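Local coordinates for protein molinate hydrolase (Gulosibacter molinativorax, PDB 4WGX) that probably hydrolyses non-peptide carbon–nitrogen bonds as a metal-binding amidohydrolase, with the herbicide molinate as its namesake substrate, at residues Q298-A303 with E361-L366; C345-I350 with P452-Y457. All blocks are in the same frame, centred on the assembly; numbering follows the deposited sequence.

Contact 1 (Q298-A303 with E361-L366)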
loop_
_atom_site.group_PDB
_atom_site.type_symbol
_atom_site.label_atom_id
_atom_site.label_comp_id
_atom_site.label_asym_id
_atom_site.label_seq_id
_atom_site.Cartn_x
_atom_site.Cartn_y
_atom_site.Cartn_z
ATOM N N GLN A 298 9.574 30.259 1.928
ATOM C CA GLN A 298 9.701 29.543 0.668
ATOM C C GLN A 298 8.402 29.644 -0.110
ATOM O O GLN A 298 7.525 28.815 0.047
ATOM C CB GLN A 298 10.077 28.082 0.928
ATOM C CG GLN A 298 11.440 27.963 1.590
ATOM C CD GLN A 298 11.864 26.555 1.945
ATOM O OE1 GLN A 298 12.902 26.361 2.562
ATOM N NE2 GLN A 298 11.078 25.572 1.562
ATOM N N PRO A 299 8.269 30.687 -0.938
ATOM C CA PRO A 299 7.032 30.973 -1.662
ATOM C C PRO A 299 6.946 30.303 -3.017
ATOM O O PRO A 299 7.939 29.788 -3.512
ATOM C CB PRO A 299 7.100 32.484 -1.838
ATOM C CG PRO A 299 8.545 32.714 -2.079
ATOM C CD PRO A 299 9.254 31.766 -1.138
ATOM N N THR A 300 5.769 30.346 -3.618
ATOM C CA THR A 300 5.585 29.939 -5.002
ATOM C C THR A 300 5.160 31.139 -5.811
ATOM O O THR A 300 4.538 32.044 -5.284
ATOM C CB THR A 300 4.526 28.841 -5.143
ATOM O OG1 THR A 300 3.393 29.169 -4.339
ATOM C CG2 THR A 300 5.084 27.511 -4.708
ATOM N N THR A 301 5.513 31.154 -7.087
ATOM C CA THR A 301 4.986 32.158 -7.989
ATOM C C THR A 301 3.500 31.939 -8.211
ATOM O O THR A 301 2.956 30.862 -7.948
ATOM C CB THR A 301 5.687 32.144 -9.348
ATOM O OG1 THR A 301 5.508 30.866 -9.961
ATOM C CG2 THR A 301 7.155 32.433 -9.200
ATOM N N ILE A 302 2.854 32.986 -8.698
ATOM C CA ILE A 302 1.456 32.932 -9.097
ATOM C C ILE A 302 1.204 31.752 -10.048
ATOM O O ILE A 302 0.274 30.956 -9.851
ATOM C CB ILE A 302 1.058 34.279 -9.752
ATOM C CG1 ILE A 302 1.020 35.381 -8.687
ATOM C CG2 ILE A 302 -0.277 34.187 -10.467
ATOM C CD1 ILE A 302 1.001 36.787 -9.246
ATOM N N ALA A 303 2.066 31.635 -11.055
ATOM C CA ALA A 303 1.964 30.595 -12.076
ATOM C C ALA A 303 2.184 29.175 -11.545
ATOM O O ALA A 303 1.398 28.277 -11.818
ATOM C CB ALA A 303 2.944 30.873 -13.177
ATOM N N GLU A 361 8.852 27.785 -13.437
ATOM C CA GLU A 361 8.929 28.494 -12.171
ATOM C C GLU A 361 8.815 27.498 -11.022
ATOM O O GLU A 361 8.204 27.767 -9.997
ATOM C CB GLU A 361 7.857 29.584 -12.116
ATOM C CG GLU A 361 8.184 30.736 -13.035
ATOM C CD GLU A 361 7.048 31.725 -13.204
ATOM O OE1 GLU A 361 6.099 31.699 -12.395
ATOM O OE2 GLU A 361 7.098 32.530 -14.151
ATOM N N ARG A 362 9.417 26.331 -11.232
ATOM C CA ARG A 362 9.578 25.323 -10.193
ATOM C C ARG A 362 10.506 25.857 -9.099
ATOM O O ARG A 362 11.605 26.311 -9.395
ATOM C CB ARG A 362 10.133 24.029 -10.797
ATOM C CG ARG A 362 10.397 22.904 -9.811
ATOM C CD ARG A 362 10.659 21.573 -10.522
ATOM N NE ARG A 362 10.980 20.503 -9.582
ATOM C CZ ARG A 362 12.201 20.228 -9.139
ATOM N NH1 ARG A 362 13.241 20.937 -9.547
ATOM N NH2 ARG A 362 12.384 19.243 -8.276
ATOM N N PRO A 363 10.067 25.810 -7.832
ATOM C CA PRO A 363 10.853 26.443 -6.768
ATOM C C PRO A 363 12.106 25.690 -6.332
ATOM O O PRO A 363 12.955 26.302 -5.695
ATOM C CB PRO A 363 9.868 26.532 -5.595
ATOM C CG PRO A 363 8.701 25.740 -5.943
ATOM C CD PRO A 363 8.699 25.477 -7.405
ATOM N N TRP A 364 12.226 24.416 -6.681
ATOM C CA TRP A 364 13.277 23.559 -6.142
ATOM C C TRP A 364 14.344 23.221 -7.177
ATOM O O TRP A 364 15.163 22.336 -6.966
ATOM C CB TRP A 364 12.663 22.274 -5.596
ATOM C CG TRP A 364 11.571 22.527 -4.626
ATOM C CD1 TRP A 364 11.699 23.016 -3.368
ATOM C CD2 TRP A 364 10.176 22.307 -4.829
ATOM N NE1 TRP A 364 10.476 23.121 -2.772
ATOM C CE2 TRP A 364 9.521 22.694 -3.649
ATOM C CE3 TRP A 364 9.418 21.822 -5.891
ATOM C CZ2 TRP A 364 8.147 22.601 -3.499
ATOM C CZ3 TRP A 364 8.055 21.742 -5.747
ATOM C CH2 TRP A 364 7.431 22.127 -4.560
ATOM N N THR A 365 14.326 23.931 -8.294
ATOM C CA THR A 365 15.297 23.711 -9.364
ATOM C C THR A 365 16.568 24.493 -9.064
ATOM O O THR A 365 16.654 25.670 -9.367
ATOM C CB THR A 365 14.722 24.125 -10.736
ATOM O OG1 THR A 365 13.561 23.341 -11.012
ATOM C CG2 THR A 365 15.731 23.927 -11.851
ATOM N N LEU A 366 17.551 23.831 -8.465
ATOM C CA LEU A 366 18.787 24.503 -8.067
ATOM C C LEU A 366 19.450 25.187 -9.256
ATOM O O LEU A 366 19.563 24.611 -10.329
ATOM C CB LEU A 366 19.755 23.515 -7.424
ATOM C CG LEU A 366 21.037 24.115 -6.846
ATOM C CD1 LEU A 366 20.746 25.126 -5.746
ATOM C CD2 LEU A 366 21.927 23.007 -6.329
HETATM O O HOH W 1 7.358 29.070 -7.689
HETATM O O HOH W 2 4.127 33.742 -12.028
#
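T301 and E361 meet through one short hydrogen bond: the hydroxyl OG1 of T301 donates to E361 OE1 at 2.6 Å, on the anti lone pair, away from the second carboxylate oxygen. The two side chains cross at about a right angle. T301 stands at the N-cap of helix 302-310, and its chi1 of 60° sets OG1 between the backbone N and carbonyl carbon, where it also accepts from Q304 N. One hydroxyl thus joins the helix start to the carboxylate, whose other oxygen, OE2, takes a bond from Q375 NE2. Two waters add bridges. One accepts from T301 N and donates to E361 O, 2.8 Å each; the other accepts from A303 N and donates to E361 OE1 at 2.9 Å. Were E361 an alanine, the T301 hydroxyl and Q375 amide would probably lack their carboxylate acceptor and the second water would lose one of its two partners. Apolar contact is thinner: P363 CG lies 4.2 Å from T300 CG2. A303 CB sits beside E361 OE1, 3.4 Å away. P363 CG also rests over the centre of the W364 ring, within the type I turn R362-T365. This buried joint links the start of helix 302-310 to the loop between helices 356-359 and 369-379; W373 and M377 of the latter helix pack on P299, and its V372 on T301.

Contact 2 (C345-I350 with P452-Y457)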
loop_
_atom_site.group_PDB
_atom_site.type_symbol
_atom_site.label_atom_id
_atom_site.label_comp_id
_atom_site.label_asym_id
_atom_site.label_seq_id
_atom_site.Cartn_x
_atom_site.Cartn_y
_atom_site.Cartn_z
ATOM N N CYS A 345 19.766 19.697 -6.976
ATOM C CA CYS A 345 19.928 19.293 -8.358
ATOM C C CYS A 345 19.194 17.965 -8.610
ATOM O O CYS A 345 19.682 16.891 -8.270
ATOM C CB CYS A 345 21.416 19.183 -8.692
ATOM S SG CYS A 345 21.737 18.591 -10.342
ATOM N N THR A 346 18.012 18.057 -9.203
ATOM C CA THR A 346 17.122 16.908 -9.317
ATOM C C THR A 346 17.590 15.953 -10.405
ATOM O O THR A 346 18.048 16.365 -11.469
ATOM C CB THR A 346 15.675 17.350 -9.597
ATOM O OG1 THR A 346 15.230 18.211 -8.548
ATOM C CG2 THR A 346 14.739 16.157 -9.645
ATOM N N ASP A 347 17.503 14.666 -10.108
ATOM C CA ASP A 347 17.873 13.639 -11.059
ATOM C C ASP A 347 17.071 13.806 -12.344
ATOM O O ASP A 347 15.860 14.010 -12.295
ATOM C CB ASP A 347 17.638 12.249 -10.473
ATOM C CG ASP A 347 18.289 11.157 -11.282
ATOM O OD1 ASP A 347 17.687 10.722 -12.275
ATOM O OD2 ASP A 347 19.397 10.726 -10.911
ATOM N N PRO A 348 17.744 13.729 -13.500
ATOM C CA PRO A 348 17.069 13.904 -14.789
ATOM C C PRO A 348 15.951 12.886 -15.080
ATOM O O PRO A 348 15.028 13.218 -15.812
ATOM C CB PRO A 348 18.204 13.758 -15.810
ATOM C CG PRO A 348 19.328 13.181 -15.095
ATOM C CD PRO A 348 19.193 13.553 -13.666
ATOM N N ASP A 349 16.026 11.678 -14.530
ATOM C CA ASP A 349 14.941 10.715 -14.720
ATOM C C ASP A 349 13.671 11.233 -14.055
ATOM O O ASP A 349 12.580 11.052 -14.578
ATOM C CB ASP A 349 15.306 9.326 -14.175
ATOM C CG ASP A 349 16.156 8.521 -15.136
ATOM O OD1 ASP A 349 16.127 8.814 -16.344
ATOM O OD2 ASP A 349 16.844 7.589 -14.682
ATOM N N ILE A 350 13.817 11.906 -12.920
ATOM C CA ILE A 350 12.673 12.510 -12.249
ATOM C C ILE A 350 12.191 13.774 -12.962
ATOM O O ILE A 350 10.994 14.002 -13.054
ATOM C CB ILE A 350 13.014 12.807 -10.786
ATOM C CG1 ILE A 350 13.048 11.493 -10.011
ATOM C CG2 ILE A 350 12.019 13.796 -10.160
ATOM C CD1 ILE A 350 11.680 10.887 -9.737
ATOM N N PRO A 452 29.765 16.539 -15.430
ATOM C CA PRO A 452 28.388 16.104 -15.196
ATOM C C PRO A 452 28.306 14.686 -14.686
ATOM O O PRO A 452 28.980 13.783 -15.166
ATOM C CB PRO A 452 27.748 16.231 -16.566
ATOM C CG PRO A 452 28.484 17.343 -17.192
ATOM C CD PRO A 452 29.902 17.181 -16.746
ATOM N N LEU A 453 27.464 14.511 -13.682
ATOM C CA LEU A 453 27.404 13.270 -12.945
ATOM C C LEU A 453 25.941 12.884 -12.823
ATOM O O LEU A 453 25.466 12.028 -13.557
ATOM C CB LEU A 453 28.074 13.430 -11.593
ATOM C CG LEU A 453 28.056 12.210 -10.683
ATOM C CD1 LEU A 453 28.704 11.044 -11.368
ATOM C CD2 LEU A 453 28.762 12.512 -9.392
ATOM N N VAL A 454 25.223 13.557 -11.931
ATOM C CA VAL A 454 23.775 13.478 -11.897
ATOM C C VAL A 454 23.173 14.001 -13.197
ATOM O O VAL A 454 22.263 13.387 -13.747
ATOM C CB VAL A 454 23.193 14.276 -10.705
ATOM C CG1 VAL A 454 21.669 14.173 -10.668
ATOM C CG2 VAL A 454 23.752 13.773 -9.398
ATOM N N THR A 455 23.680 15.126 -13.691
ATOM C CA THR A 455 23.104 15.764 -14.873
ATOM C C THR A 455 23.551 15.126 -16.197
ATOM O O THR A 455 23.065 15.500 -17.257
ATOM C CB THR A 455 23.434 17.274 -14.920
ATOM O OG1 THR A 455 24.852 17.459 -14.908
ATOM C CG2 THR A 455 22.814 18.009 -13.731
ATOM N N ALA A 456 24.474 14.174 -16.144
ATOM C CA ALA A 456 24.844 13.416 -17.338
ATOM C C ALA A 456 23.632 12.654 -17.875
ATOM O O ALA A 456 23.045 11.842 -17.163
ATOM C CB ALA A 456 25.982 12.463 -17.028
ATOM N N TYR A 457 23.263 12.913 -19.127
ATOM C CA TYR A 457 22.016 12.396 -19.701
ATOM C C TYR A 457 22.070 12.495 -21.221
ATOM O O TYR A 457 22.614 13.459 -21.734
ATOM C CB TYR A 457 20.828 13.188 -19.159
ATOM C CG TYR A 457 19.546 12.423 -18.952
ATOM C CD1 TYR A 457 19.454 11.419 -18.006
ATOM C CD2 TYR A 457 18.409 12.755 -19.666
ATOM C CE1 TYR A 457 18.270 10.741 -17.805
ATOM C CE2 TYR A 457 17.226 12.086 -19.478
ATOM C CZ TYR A 457 17.158 11.081 -18.546
ATOM O OH TYR A 457 15.973 10.429 -18.342
#
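V454 turns CG1 anti to its backbone N (chi1 -179°), aiming that branch at the start of helix 348-352, while Y457, its chi1 of -146° well off a staggered value, lays its ring against P348. CG1 of V454 lies 3.9 Å from P348 CD and equally far from D347 CA. The ring of Y457 receives P348 CB over one face, a CH-pi contact 3.6 Å from the centroid; CB sits toward the rim, and P348 CG comes within 3.4 Å of Y457 CD1. P348 thus meets the ring through CB and CG and the V454 carbonyl through CD, 3.1 Å from V454 O. At the far end of the ring, Y457 OH donates to D349 OD1 at 2.6 Å, meeting that oxygen nearly in line with its C-O bond, the carboxylate and ring planes turned 71° apart. C345 SG adds a sulfur-methyl touch on T455 CG2, 3.6 Å away. The helix start is closed from within by D347 at the N-cap, whose OD1 accepts from D349 N. Both aspartates are salt-bridged by R459 through their OD2 atoms, and D349 OD2 also pairs with R172 of a second subunit. R459 and R172 of the second subunit probably offset the charge of the two aspartates, while the phenol gives D349 OD1 a neutral donor; the loop 452-457 is bound to a helix end that itself reaches the subunit interface.

How the contacts relate
Contacts 1 and 2 have their centres 19 Å apart, and their segments alternate along the chain: 298-303, 345-350, 361-366, then 452-457. They meet directly where R362 NH2 comes 3.0 Å from T346 OG1, a probable hydrogen bond, and where L366 CB packs 3.8 Å from C345 N. T346 OG1 is also bonded to D71. In contact 1 the E361 side chain is about 4 Å from a bound cobalt ion; that of P299 is about 8 Å from the side chain of H271, which binds zinc in a structure of this protein although none is modelled on this chain. Contact 2, away from these sites, joins the loop after strand 441-442 to helix 348-352, beside the second subunit.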